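Local coordinates for protein peptidase, M20/M25/M40 family (Staphylococcus aureus, PDB 4EWT) that probably hydrolyses amide bonds of acylated substrates as a manganese-binding amidohydrolase of the aminoacylase type in the M20 peptidase family, at residues K10-K15 with L119-D124; A137-P142 with P360-K365; G212-T217 with D283-T288. All coordinates share one frame; numbering follows the deposited sequence. Where two conformers were deposited one is given.

Interaction 1: K10-K15 with L119-D124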
ATOM      1  N   LYS A  10     -23.261 -17.230  52.562  1.00 47.58           N
ATOM      2  CA  LYS A  10     -21.985 -17.369  53.216  1.00 50.17           C
ATOM      3  C   LYS A  10     -21.772 -18.751  53.766  1.00 50.44           C
ATOM      4  O   LYS A  10     -20.705 -19.263  53.677  1.00 51.46           O
ATOM      5  CB  LYS A  10     -21.814 -16.353  54.320  1.00 53.21           C
ATOM      6  CG  LYS A  10     -21.793 -14.969  53.832  1.00 53.95           C
ATOM      7  CD  LYS A  10     -22.033 -13.994  54.913  1.00 58.18           C
ATOM      8  CE  LYS A  10     -20.971 -12.943  54.904  1.00 60.97           C
ATOM      9  NZ  LYS A  10     -21.100 -11.923  55.938  1.00 64.98           N
ATOM     10  N   SER A  11     -22.806 -19.354  54.321  1.00 49.85           N
ATOM     11  CA  SER A  11     -22.709 -20.693  54.922  1.00 50.30           C
ATOM     12  C   SER A  11     -22.556 -21.818  53.893  1.00 48.55           C
ATOM     13  O   SER A  11     -22.176 -22.940  54.240  1.00 49.21           O
ATOM     14  CB  SER A  11     -23.907 -20.969  55.845  1.00 50.63           C
ATOM     15  OG  SER A  11     -25.070 -21.307  55.104  1.00 48.12           O
ATOM     16  N   LYS A  12     -22.846 -21.513  52.630  1.00 46.37           N
ATOM     17  CA  LYS A  12     -22.721 -22.493  51.555  1.00 44.92           C
ATOM     18  C   LYS A  12     -21.529 -22.200  50.643  1.00 44.81           C
ATOM     19  O   LYS A  12     -21.437 -22.762  49.543  1.00 43.73           O
ATOM     20  CB  LYS A  12     -24.006 -22.541  50.725  1.00 42.87           C
ATOM     21  CG  LYS A  12     -25.219 -23.123  51.436  1.00 43.54           C
ATOM     22  CD  LYS A  12     -26.472 -22.915  50.599  1.00 42.56           C
ATOM     23  CE  LYS A  12     -27.706 -23.461  51.293  1.00 43.75           C
ATOM     24  NZ  LYS A  12     -28.921 -23.304  50.434  1.00 42.67           N
ATOM     25  N   GLU A  13     -20.623 -21.324  51.086  1.00 45.98           N
ATOM     26  CA  GLU A  13     -19.478 -20.933  50.252  1.00 45.79           C
ATOM     27  C   GLU A  13     -18.650 -22.163  49.888  1.00 46.17           C
ATOM     28  O   GLU A  13     -18.286 -22.345  48.718  1.00 44.68           O
ATOM     29  CB  GLU A  13     -18.606 -19.868  50.936  1.00 48.15           C
ATOM     30  CG  GLU A  13     -17.491 -19.315  50.032  1.00 48.75           C
ATOM     31  CD  GLU A  13     -16.639 -18.218  50.682  1.00 52.10           C
ATOM     32  OE1 GLU A  13     -16.719 -18.018  51.914  1.00 53.19           O
ATOM     33  OE2 GLU A  13     -15.875 -17.549  49.942  1.00 53.01           O
ATOM     34  N   GLY A  14     -18.395 -23.012  50.889  1.00 47.38           N
ATOM     35  CA  GLY A  14     -17.643 -24.258  50.716  1.00 48.55           C
ATOM     36  C   GLY A  14     -18.198 -25.168  49.632  1.00 46.80           C
ATOM     37  O   GLY A  14     -17.441 -25.807  48.892  1.00 47.31           O
ATOM     38  N   LYS A  15     -19.508 -25.194  49.521  1.00 44.80           N
ATOM     39  CA  LYS A  15     -20.188 -25.982  48.532  1.00 43.85           C
ATOM     40  C   LYS A  15     -19.970 -25.427  47.098  1.00 42.33           C
ATOM     41  O   LYS A  15     -19.821 -26.176  46.162  1.00 41.81           O
ATOM     42  CB  LYS A  15     -21.673 -26.034  48.886  1.00 42.87           C
ATOM     43  CG  LYS A  15     -22.525 -26.981  48.132  1.00 42.87           C
ATOM     44  CD  LYS A  15     -23.823 -27.148  48.874  1.00 45.22           C
ATOM     45  CE  LYS A  15     -25.038 -27.315  48.002  1.00 44.97           C
ATOM     46  NZ  LYS A  15     -25.646 -28.661  47.902  1.00 46.89           N
ATOM     47  N   LEU A 119     -32.421 -19.602  46.709  1.00 30.02           N
ATOM     48  CA  LEU A 119     -33.648 -18.881  46.356  1.00 30.35           C
ATOM     49  C   LEU A 119     -34.876 -19.785  46.449  1.00 31.14           C
ATOM     50  O   LEU A 119     -35.966 -19.318  46.772  1.00 31.99           O
ATOM     51  CB  LEU A 119     -33.551 -18.247  44.957  1.00 29.40           C
ATOM     52  CG  LEU A 119     -32.561 -17.090  44.743  1.00 29.39           C
ATOM     53  CD1 LEU A 119     -32.468 -16.709  43.273  1.00 27.72           C
ATOM     54  CD2 LEU A 119     -32.933 -15.860  45.593  1.00 29.94           C
ATOM     55  N   ALA A 120     -34.687 -21.079  46.183  1.00 31.29           N
ATOM     56  CA  ALA A 120     -35.765 -22.070  46.264  1.00 32.52           C
ATOM     57  C   ALA A 120     -36.296 -22.293  47.687  1.00 34.36           C
ATOM     58  O   ALA A 120     -37.449 -22.707  47.862  1.00 35.07           O
ATOM     59  CB  ALA A 120     -35.323 -23.396  45.657  1.00 32.47           C
ATOM     60  N   GLU A 121     -35.462 -22.030  48.689  1.00 34.86           N
ATOM     61  CA  GLU A 121     -35.887 -22.174  50.077  1.00 37.22           C
ATOM     62  C   GLU A 121     -36.419 -20.857  50.647  1.00 38.32           C
ATOM     63  O   GLU A 121     -36.771 -20.775  51.823  1.00 39.25           O
ATOM     64  CB  GLU A 121     -34.781 -22.818  50.939  1.00 37.79           C
ATOM     65  CG  GLU A 121     -33.528 -22.005  51.138  1.00 39.89           C
ATOM     66  CD  GLU A 121     -32.286 -22.863  51.348  1.00 43.16           C
ATOM     67  OE1 GLU A 121     -31.260 -22.317  51.816  1.00 45.63           O
ATOM     68  OE2 GLU A 121     -32.313 -24.075  51.031  1.00 44.33           O
ATOM     69  N   MET A 122     -36.510 -19.846  49.783  1.00 38.03           N
ATOM     70  CA  MET A 122     -36.966 -18.516  50.174  1.00 39.82           C
ATOM     71  C   MET A 122     -38.163 -18.027  49.359  1.00 40.51           C
ATOM     72  O   MET A 122     -38.329 -16.821  49.159  1.00 41.18           O
ATOM     73  CB  MET A 122     -35.826 -17.501  50.068  1.00 39.76           C
ATOM     74  CG  MET A 122     -34.640 -17.779  50.987  1.00 41.16           C
ATOM     75  SD  MET A 122     -33.410 -16.462  50.921  1.00 44.04           S
ATOM     76  CE  MET A 122     -34.231 -15.190  51.879  1.00 44.70           C
ATOM     77  N   LYS A 123     -39.008 -18.953  48.911  1.00 40.43           N
ATOM     78  CA  LYS A 123     -40.195 -18.584  48.141  1.00 42.24           C
ATOM     79  C   LYS A 123     -41.124 -17.659  48.928  1.00 44.87           C
ATOM     80  O   LYS A 123     -41.926 -16.934  48.330  1.00 46.63           O
ATOM     81  CB  LYS A 123     -40.946 -19.824  47.653  1.00 42.62           C
ATOM     82  CG  LYS A 123     -40.176 -20.650  46.636  1.00 40.85           C
ATOM     83  CD  LYS A 123     -40.991 -21.843  46.179  1.00 44.19           C
ATOM     84  CE  LYS A 123     -40.260 -22.642  45.113  1.00 44.23           C
ATOM     85  NZ  LYS A 123     -41.136 -23.726  44.581  1.00 47.03           N
ATOM     86  N   ASP A 124     -40.945 -17.612  50.234  1.00 45.42           N
ATOM     87  CA  ASP A 124     -41.761 -16.809  51.154  0.50 47.97           C
ATOM     88  C   ASP A 124     -41.203 -15.374  51.156  1.00 48.80           C
ATOM     89  O   ASP A 124     -41.721 -14.539  51.840  1.00 51.19           O
ATOM     90  CB  ASP A 124     -41.697 -17.319  52.602  0.50 48.31           C
ATOM     91  CG  ASP A 124     -42.463 -18.619  52.809  0.50 48.25           C
ATOM     92  OD1 ASP A 124     -43.181 -19.051  51.887  0.50 48.13           O
ATOM     93  OD2 ASP A 124     -42.345 -19.207  53.906  0.50 47.50           O
TER
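Lys12 and Glu121 are joined by a salt bridge, the single point at which these two segments touch. The ammonium NZ of Lys12 lies 2.9 Å from OE1 of Glu121, close enough for a charge-assisted hydrogen bond. The pairing is uneven, because OE2 of Glu121 stands 3.5 Å from the same Lys12 NZ and does not share equally in the grip. The donor also comes in 37° out of the carboxylate plane, a direction that a largely electrostatic contact tolerates.

Two long, straight side chains make this possible. Lys12 is extended from CG to NZ, and Glu121 reaches to meet it from the opposite direction. The CG of Glu121 is tucked between its backbone N and its carbonyl carbon (chi1 67°), and this aims the carboxylate at the lysine. The nearest CA atoms of the segments, those of Lys12 and Leu119, are 12.6 Å apart, a gap that two long, extended side chains can bridge.

Further polar bonds fix the ammonium. Lys12 NZ also makes a salt bridge to Glu117 and a hydrogen bond to Thr118 OG1, both near the end of helix 105-120, while Lys15 binds the other oxygen of Glu117. Lys12 sits where helix 2-11 gives way to helix 13-25, so this junction is tied to the end of helix 105-120.

Two lysines and two glutamates, Lys12 and Lys15 with Glu117 and Glu121, thus form a small cluster of opposite charges. Since Glu121 is exposed, water should screen its bond, and the attraction is likely to be modest; the three partners of the ammonium would nevertheless restrict where Lys12 can move.

Interaction 2: A137-P142 with P360-K365; sequences AEEVPP and PHHHPK. With MN (manganese (II) ion), chain E.
Glu139 and His362 face each other from opposite directions across a manganese ion that both of them bind. Along 360-365, Pro360 begins a type II beta turn that runs to His363, with His361 and His362 at its two corners. His361 has its ring directed elsewhere: NE2 bonds to the carbonyl of Val165, and the ring meets His164, a ligand of the second manganese.

His362 takes a positive phi (74°) at the third position of the turn and presents its imidazole to the metal. Its NE2 lies 2.5 Å from the manganese, which sits in the ring plane at the edge. From the other side Glu139 OE2 reaches the ion at 2.2 Å, while Glu139 OE1 is at a longer 2.8 Å from it. The carboxylate stands nearly upright to the imidazole, the planes 79° apart, and Glu139 OE1 comes within 3.5 Å of His362 NE2. A water 2.4 Å from the manganese lies beside Glu138, although its equally short approach to Glu138 OE1 is doubtful as a measured bond.

His363 closes the turn, and CD of Pro364 rests over one face of its ring. Cys103 completes the protein ligands and bridges to the second manganese, which His105 and His164 also bind; this is one half of the two-metal centre characteristic of M20 peptidases.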
ATOM      1  N   ALA A 137     -22.741 -24.178  25.062  1.00 39.88           N
ATOM      2  CA  ALA A 137     -22.380 -23.726  23.712  1.00 41.05           C
ATOM      3  C   ALA A 137     -22.194 -22.212  23.537  1.00 39.39           C
ATOM      4  O   ALA A 137     -22.374 -21.693  22.440  1.00 40.26           O
ATOM      5  CB  ALA A 137     -23.409 -24.261  22.698  1.00 43.03           C
ATOM      6  N   GLU A 138     -21.820 -21.514  24.605  1.00 38.09           N
ATOM      7  CA  GLU A 138     -21.587 -20.066  24.535  1.00 37.02           C
ATOM      8  C   GLU A 138     -20.403 -19.721  23.621  1.00 37.21           C
ATOM      9  O   GLU A 138     -20.436 -18.724  22.908  1.00 37.12           O
ATOM     10  CB  GLU A 138     -21.376 -19.489  25.947  1.00 35.44           C
ATOM     11  CG  GLU A 138     -21.290 -17.956  26.029  1.00 36.21           C
ATOM     12  CD  GLU A 138     -19.934 -17.383  25.614  1.00 37.92           C
ATOM     13  OE1 GLU A 138     -18.893 -18.042  25.863  1.00 38.82           O
ATOM     14  OE2 GLU A 138     -19.912 -16.266  25.039  1.00 36.67           O
ATOM     15  N   GLU A 139     -19.374 -20.564  23.631  1.00 38.43           N
ATOM     16  CA  GLU A 139     -18.070 -20.223  23.052  1.00 38.68           C
ATOM     17  C   GLU A 139     -17.942 -20.323  21.536  1.00 39.95           C
ATOM     18  O   GLU A 139     -17.101 -19.639  20.932  1.00 39.55           O
ATOM     19  CB  GLU A 139     -16.970 -21.061  23.712  1.00 39.67           C
ATOM     20  CG  GLU A 139     -16.785 -20.766  25.195  1.00 38.77           C
ATOM     21  CD  GLU A 139     -16.122 -19.421  25.466  1.00 38.41           C
ATOM     22  OE1 GLU A 139     -15.953 -18.606  24.532  1.00 37.43           O
ATOM     23  OE2 GLU A 139     -15.769 -19.172  26.638  1.00 38.93           O
ATOM     24  N   VAL A 140     -18.746 -21.191  20.928  1.00 41.37           N
ATOM     25  CA  VAL A 140     -18.614 -21.487  19.499  1.00 43.11           C
ATOM     26  C   VAL A 140     -19.917 -21.171  18.761  1.00 43.53           C
ATOM     27  O   VAL A 140     -20.972 -21.669  19.145  1.00 43.61           O
ATOM     28  CB  VAL A 140     -18.202 -22.969  19.251  1.00 45.66           C
ATOM     29  CG1 VAL A 140     -17.843 -23.198  17.785  1.00 47.69           C
ATOM     30  CG2 VAL A 140     -17.039 -23.369  20.146  1.00 45.24           C
ATOM     31  N   PRO A 141     -19.847 -20.318  17.714  1.00 43.81           N
ATOM     32  CA  PRO A 141     -21.003 -20.046  16.842  1.00 44.89           C
ATOM     33  C   PRO A 141     -21.620 -21.350  16.311  1.00 47.85           C
ATOM     34  O   PRO A 141     -20.880 -22.288  16.006  1.00 49.77           O
ATOM     35  CB  PRO A 141     -20.392 -19.243  15.687  1.00 45.19           C
ATOM     36  CG  PRO A 141     -19.185 -18.588  16.270  1.00 43.48           C
ATOM     37  CD  PRO A 141     -18.662 -19.520  17.335  1.00 43.01           C
ATOM     38  N   PRO A 142     -22.963 -21.422  16.193  1.00 48.95           N
ATOM     39  CA  PRO A 142     -23.977 -20.380  16.407  1.00 47.79           C
ATOM     40  C   PRO A 142     -24.284 -20.071  17.878  1.00 45.40           C
ATOM     41  O   PRO A 142     -25.020 -19.128  18.159  1.00 44.52           O
ATOM     42  CB  PRO A 142     -25.214 -20.966  15.724  1.00 50.62           C
ATOM     43  CG  PRO A 142     -25.060 -22.434  15.896  1.00 52.43           C
ATOM     44  CD  PRO A 142     -23.584 -22.711  15.823  1.00 51.91           C
ATOM     45  N   PRO A 360      -5.140 -13.608  31.268  1.00 57.78           N
ATOM     46  CA  PRO A 360      -6.453 -13.328  30.684  1.00 53.79           C
ATOM     47  C   PRO A 360      -7.235 -14.605  30.365  1.00 52.43           C
ATOM     48  O   PRO A 360      -6.686 -15.710  30.456  1.00 54.45           O
ATOM     49  CB  PRO A 360      -6.101 -12.589  29.388  1.00 53.22           C
ATOM     50  CG  PRO A 360      -4.792 -13.162  28.982  1.00 56.55           C
ATOM     51  CD  PRO A 360      -4.058 -13.471  30.271  1.00 59.97           C
ATOM     52  N   HIS A 361      -8.499 -14.436  29.979  1.00 49.17           N
ATOM     53  CA  HIS A 361      -9.374 -15.545  29.577  1.00 48.16           C
ATOM     54  C   HIS A 361      -8.883 -16.280  28.332  1.00 49.16           C
ATOM     55  O   HIS A 361      -8.249 -15.680  27.452  1.00 49.39           O
ATOM     56  CB  HIS A 361     -10.800 -15.036  29.354  1.00 45.21           C
ATOM     57  CG  HIS A 361     -11.483 -14.597  30.611  1.00 45.71           C
ATOM     58  ND1 HIS A 361     -11.031 -13.544  31.376  1.00 48.07           N
ATOM     59  CD2 HIS A 361     -12.589 -15.068  31.234  1.00 45.70           C
ATOM     60  CE1 HIS A 361     -11.823 -13.389  32.421  1.00 47.16           C
ATOM     61  NE2 HIS A 361     -12.776 -14.302  32.360  1.00 46.16           N
ATOM     62  N   HIS A 362      -9.191 -17.577  28.273  1.00 49.68           N
ATOM     63  CA  HIS A 362      -8.763 -18.476  27.185  1.00 51.57           C
ATOM     64  C   HIS A 362      -7.275 -18.874  27.206  1.00 55.11           C
ATOM     65  O   HIS A 362      -6.854 -19.726  26.430  1.00 57.70           O
ATOM     66  CB  HIS A 362      -9.067 -17.874  25.804  1.00 49.90           C
ATOM     67  CG  HIS A 362     -10.526 -17.806  25.482  1.00 47.21           C
ATOM     68  ND1 HIS A 362     -11.040 -18.228  24.276  1.00 47.33           N
ATOM     69  CD2 HIS A 362     -11.584 -17.367  26.208  1.00 45.02           C
ATOM     70  CE1 HIS A 362     -12.348 -18.041  24.266  1.00 44.95           C
ATOM     71  NE2 HIS A 362     -12.703 -17.525  25.428  1.00 43.54           N
ATOM     72  N   HIS A 363      -6.492 -18.265  28.092  1.00 55.98           N
ATOM     73  CA  HIS A 363      -5.074 -18.622  28.277  1.00 59.77           C
ATOM     74  C   HIS A 363      -4.943 -19.937  29.074  1.00 62.04           C
ATOM     75  O   HIS A 363      -5.721 -20.167  30.000  1.00 60.66           O
ATOM     76  CB  HIS A 363      -4.364 -17.468  28.997  1.00 60.33           C
ATOM     77  CG  HIS A 363      -2.871 -17.584  29.038  1.00 65.35           C
ATOM     78  ND1 HIS A 363      -2.044 -16.875  28.193  1.00 66.91           N
ATOM     79  CD2 HIS A 363      -2.056 -18.307  29.841  1.00 69.25           C
ATOM     80  CE1 HIS A 363      -0.784 -17.166  28.466  1.00 71.58           C
ATOM     81  NE2 HIS A 363      -0.765 -18.031  29.463  1.00 73.27           N
ATOM     82  N   PRO A 364      -3.974 -20.810  28.709  1.00 65.77           N
ATOM     83  CA  PRO A 364      -3.740 -22.071  29.435  1.00 68.72           C
ATOM     84  C   PRO A 364      -3.494 -21.927  30.940  1.00 69.51           C
ATOM     85  O   PRO A 364      -3.690 -22.892  31.688  1.00 70.94           O
ATOM     86  CB  PRO A 364      -2.479 -22.633  28.764  1.00 73.47           C
ATOM     87  CG  PRO A 364      -2.531 -22.106  27.383  1.00 71.99           C
ATOM     88  CD  PRO A 364      -3.156 -20.737  27.481  1.00 67.65           C
ATOM     89  N   LYS A 365      -3.066 -20.743  31.376  1.00 68.90           N
ATOM     90  CA  LYS A 365      -2.769 -20.498  32.789  1.00 70.54           C
ATOM     91  C   LYS A 365      -3.870 -19.713  33.518  1.00 66.56           C
ATOM     92  O   LYS A 365      -3.716 -19.372  34.697  1.00 67.79           O
ATOM     93  CB  LYS A 365      -1.393 -19.826  32.965  1.00 74.34           C
ATOM     94  CG  LYS A 365      -1.404 -18.300  32.902  1.00 72.18           C
ATOM     95  CD  LYS A 365      -0.399 -17.687  33.869  1.00 75.98           C
ATOM     96  CE  LYS A 365       0.967 -17.538  33.240  1.00 79.10           C
ATOM     97  NZ  LYS A 365       1.896 -16.881  34.188  1.00 83.17           N
TER
HETATM   98 MN    MN E 401     -14.856 -17.206  26.668  1.00 55.48          MN
HETATM   99  O   HOH W   1     -17.179 -16.493  26.575  1.00 31.85           O

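Interaction 3: G212-T217 with D283-T288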
ATOM      1  N   GLY A 212      -4.235  -9.485  -3.610  1.00 10.85           N
ATOM      2  CA  GLY A 212      -4.614  -9.759  -2.227  1.00 10.78           C
ATOM      3  C   GLY A 212      -3.807  -8.903  -1.256  1.00 10.92           C
ATOM      4  O   GLY A 212      -4.342  -8.440  -0.243  1.00 10.34           O
ATOM      5  N   SER A 213      -2.529  -8.683  -1.581  1.00 10.34           N
ATOM      6  CA  SER A 213      -1.650  -7.834  -0.757  1.00 10.40           C
ATOM      7  C   SER A 213      -2.072  -6.372  -0.807  1.00 10.44           C
ATOM      8  O   SER A 213      -2.028  -5.685   0.216  1.00  9.65           O
ATOM      9  CB  SER A 213      -0.204  -7.957  -1.202  1.00 10.27           C
ATOM     10  OG  SER A 213       0.292  -9.238  -0.813  1.00 12.50           O
ATOM     11  N   TYR A 214      -2.451  -5.890  -1.999  1.00 10.93           N
ATOM     12  CA  TYR A 214      -2.972  -4.532  -2.104  1.00 11.25           C
ATOM     13  C   TYR A 214      -4.279  -4.428  -1.340  1.00 11.12           C
ATOM     14  O   TYR A 214      -4.483  -3.455  -0.624  1.00 12.48           O
ATOM     15  CB  TYR A 214      -3.113  -4.041  -3.563  1.00 11.57           C
ATOM     16  CG  TYR A 214      -1.822  -3.442  -4.117  1.00 15.36           C
ATOM     17  CD1 TYR A 214      -1.492  -2.082  -3.926  1.00 17.04           C
ATOM     18  CD2 TYR A 214      -0.909  -4.242  -4.819  1.00 17.37           C
ATOM     19  CE1 TYR A 214      -0.254  -1.540  -4.445  1.00 16.61           C
ATOM     20  CE2 TYR A 214       0.303  -3.717  -5.340  1.00 15.69           C
ATOM     21  CZ  TYR A 214       0.630  -2.384  -5.154  1.00 15.80           C
ATOM     22  OH  TYR A 214       1.834  -1.914  -5.681  1.00 11.81           O
ATOM     23  N   PHE A 215      -5.146  -5.430  -1.455  1.00  9.93           N
ATOM     24  CA  PHE A 215      -6.335  -5.490  -0.603  1.00 10.93           C
ATOM     25  C   PHE A 215      -6.073  -5.382   0.908  1.00 10.99           C
ATOM     26  O   PHE A 215      -6.810  -4.676   1.586  1.00 10.96           O
ATOM     27  CB  PHE A 215      -7.158  -6.757  -0.866  1.00 10.81           C
ATOM     28  CG  PHE A 215      -8.395  -6.858  -0.007  1.00 12.59           C
ATOM     29  CD1 PHE A 215      -9.553  -6.149  -0.340  1.00 12.98           C
ATOM     30  CD2 PHE A 215      -8.408  -7.658   1.118  1.00 12.77           C
ATOM     31  CE1 PHE A 215     -10.704  -6.231   0.443  1.00 13.84           C
ATOM     32  CE2 PHE A 215      -9.568  -7.756   1.907  1.00 14.95           C
ATOM     33  CZ  PHE A 215     -10.716  -7.032   1.561  1.00 14.11           C
ATOM     34  N   VAL A 216      -5.057  -6.087   1.426  1.00 10.50           N
ATOM     35  CA  VAL A 216      -4.757  -6.034   2.863  1.00 10.54           C
ATOM     36  C   VAL A 216      -4.346  -4.615   3.270  1.00 10.73           C
ATOM     37  O   VAL A 216      -4.833  -4.125   4.280  1.00 10.27           O
ATOM     38  CB  VAL A 216      -3.718  -7.116   3.320  1.00 11.00           C
ATOM     39  CG1 VAL A 216      -3.304  -6.924   4.766  1.00 11.33           C
ATOM     40  CG2 VAL A 216      -4.296  -8.555   3.131  1.00 10.30           C
ATOM     41  N   THR A 217      -3.493  -3.955   2.469  1.00 10.43           N
ATOM     42  CA  THR A 217      -3.083  -2.585   2.729  1.00 10.67           C
ATOM     43  C   THR A 217      -4.251  -1.592   2.677  1.00 10.05           C
ATOM     44  O   THR A 217      -4.367  -0.732   3.553  1.00  9.49           O
ATOM     45  CB  THR A 217      -1.974  -2.094   1.742  1.00 12.21           C
ATOM     46  OG1 THR A 217      -2.518  -2.056   0.410  1.00 14.29           O
ATOM     47  CG2 THR A 217      -0.753  -3.009   1.791  1.00 12.76           C
ATOM     48  N   ASP A 283     -12.410  -4.309 -10.050  1.00 15.79           N
ATOM     49  CA  ASP A 283     -12.173  -3.321 -11.106  1.00 17.10           C
ATOM     50  C   ASP A 283     -10.715  -2.848 -11.112  1.00 15.73           C
ATOM     51  O   ASP A 283     -10.127  -2.645 -12.172  1.00 15.32           O
ATOM     52  CB  ASP A 283     -13.120  -2.131 -10.947  1.00 18.23           C
ATOM     53  CG  ASP A 283     -14.560  -2.548 -10.866  1.00 23.09           C
ATOM     54  OD1 ASP A 283     -15.162  -2.818 -11.931  1.00 27.73           O
ATOM     55  OD2 ASP A 283     -15.099  -2.604  -9.734  1.00 28.95           O
ATOM     56  N   MET A 284     -10.126  -2.701  -9.932  1.00 14.30           N
ATOM     57  CA  MET A 284      -8.768  -2.188  -9.833  1.00 14.23           C
ATOM     58  C   MET A 284      -7.716  -3.132 -10.417  1.00 13.08           C
ATOM     59  O   MET A 284      -6.817  -2.695 -11.165  1.00 12.82           O
ATOM     60  CB  MET A 284      -8.430  -1.902  -8.382  1.00 14.02           C
ATOM     61  CG  MET A 284      -7.126  -1.210  -8.198  1.00 19.14           C
ATOM     62  SD  MET A 284      -7.391   0.546  -8.156  1.00 32.46           S
ATOM     63  CE  MET A 284      -7.862   0.738  -6.455  1.00 25.88           C
ATOM     64  N   TYR A 285      -7.826  -4.410 -10.066  1.00 12.47           N
ATOM     65  CA  TYR A 285      -6.869  -5.446 -10.493  1.00 12.56           C
ATOM     66  C   TYR A 285      -7.371  -6.452 -11.535  1.00 13.11           C
ATOM     67  O   TYR A 285      -6.596  -7.308 -11.989  1.00 13.64           O
ATOM     68  CB  TYR A 285      -6.283  -6.155  -9.277  1.00 12.29           C
ATOM     69  CG  TYR A 285      -5.459  -5.170  -8.482  1.00 15.13           C
ATOM     70  CD1 TYR A 285      -4.155  -4.875  -8.842  1.00 18.21           C
ATOM     71  CD2 TYR A 285      -6.021  -4.481  -7.418  1.00 17.46           C
ATOM     72  CE1 TYR A 285      -3.402  -3.917  -8.125  1.00 22.86           C
ATOM     73  CE2 TYR A 285      -5.296  -3.548  -6.704  1.00 19.77           C
ATOM     74  CZ  TYR A 285      -3.991  -3.274  -7.064  1.00 21.67           C
ATOM     75  OH  TYR A 285      -3.306  -2.343  -6.356  1.00 25.24           O
ATOM     76  N   GLY A 286      -8.639  -6.351 -11.910  1.00 13.32           N
ATOM     77  CA  GLY A 286      -9.225  -7.268 -12.923  1.00 14.20           C
ATOM     78  C   GLY A 286      -9.316  -8.679 -12.373  1.00 14.48           C
ATOM     79  O   GLY A 286      -9.338  -9.636 -13.124  1.00 15.61           O
ATOM     80  N   VAL A 287      -9.371  -8.808 -11.050  1.00 13.84           N
ATOM     81  CA  VAL A 287      -9.569 -10.114 -10.433  1.00 14.26           C
ATOM     82  C   VAL A 287     -11.054 -10.363 -10.238  1.00 15.25           C
ATOM     83  O   VAL A 287     -11.851  -9.429 -10.355  1.00 15.09           O
ATOM     84  CB  VAL A 287      -8.871 -10.200  -9.066  1.00 13.35           C
ATOM     85  CG1 VAL A 287      -7.358 -10.340  -9.250  1.00 13.18           C
ATOM     86  CG2 VAL A 287      -9.220  -8.976  -8.185  1.00 12.73           C
ATOM     87  N   THR A 288     -11.432 -11.608  -9.943  1.00 16.39           N
ATOM     88  CA  THR A 288     -12.805 -11.920  -9.512  1.00 18.25           C
ATOM     89  C   THR A 288     -12.773 -12.183  -8.009  1.00 18.50           C
ATOM     90  O   THR A 288     -11.954 -12.975  -7.530  1.00 18.55           O
ATOM     91  CB  THR A 288     -13.360 -13.164 -10.232  1.00 19.39           C
ATOM     92  OG1 THR A 288     -13.135 -13.016 -11.628  1.00 21.91           O
ATOM     93  CG2 THR A 288     -14.870 -13.335 -10.000  1.00 21.13           C
TER
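Tyr214 receives the hydroxyl of Tyr285 over one face of its ring, and the two side chains cross at about a right angle. The contact begins at the root of Tyr214: CB lies 3.3 Å from Tyr285 OH. At CG the approach tightens to 2.9 Å from the same Tyr285 OH, and CD1 is 3.0 Å from it. These separations are shorter than carbon and oxygen normally allow, so their exact values are doubtful, but the oxygen plainly rests near the CB end of the ring. On the other flank CD2 is 3.4 Å from Tyr285 OH, and CG also packs 3.7 Å from Tyr285 CZ. Toward the tip the hydroxyl falls behind, with CE1 of Tyr214 3.7 Å from Tyr285 OH.

The rings meet obliquely, their centroids 5.3 Å apart and their planes inclined by 32°. Tyr285 gets there with CG opposite its own carbonyl carbon (chi1 -65°). Tyrosine suits both places, offering a broad apolar ring with a polar end. At its tip Tyr214 OH hydrogen-bonds to the carbonyl of Thr217 of the third subunit, and Tyr285 OH has a weak bond to Tyr214 OH of that same subunit. Within the helix, Thr217 OG1 donates to Tyr214 O at 2.6 Å, giving the buried Thr217 hydroxyl a partner.

Helix 208-226 thereby meets the end of helix 264-285, where Gly286, with its positive phi, ends the helix and turns the chain toward strand 288-295. Phe215 touches Leu277 and Leu281 of helix 264-285 and Leu190 of strand 179-193, and Val216 touches Phe240 of strand 233-242, so helix 208-226 packs against all three while Tyr214 faces neighbouring subunits.

Interaction 2 supplies two ligands of one manganese of the metal centre and lies about 8 Å from the centre of the chain, with the other two flanking it at a distance. The centres of interactions 1 and 2 are about 29 Å apart, and those of interactions 2 and 3 about 34 Å; the nearest atoms are about 18 Å and 20 Å apart respectively. Interactions 1 and 3 lie on opposite sides of the chain's centre, their own centres about 61 Å apart. Interaction 1 belongs to the surface of the metal-binding part, whereas interaction 3 is buried at a subunit interface. In sequence, interaction 3 falls between the two metal-binding segments of interaction 2.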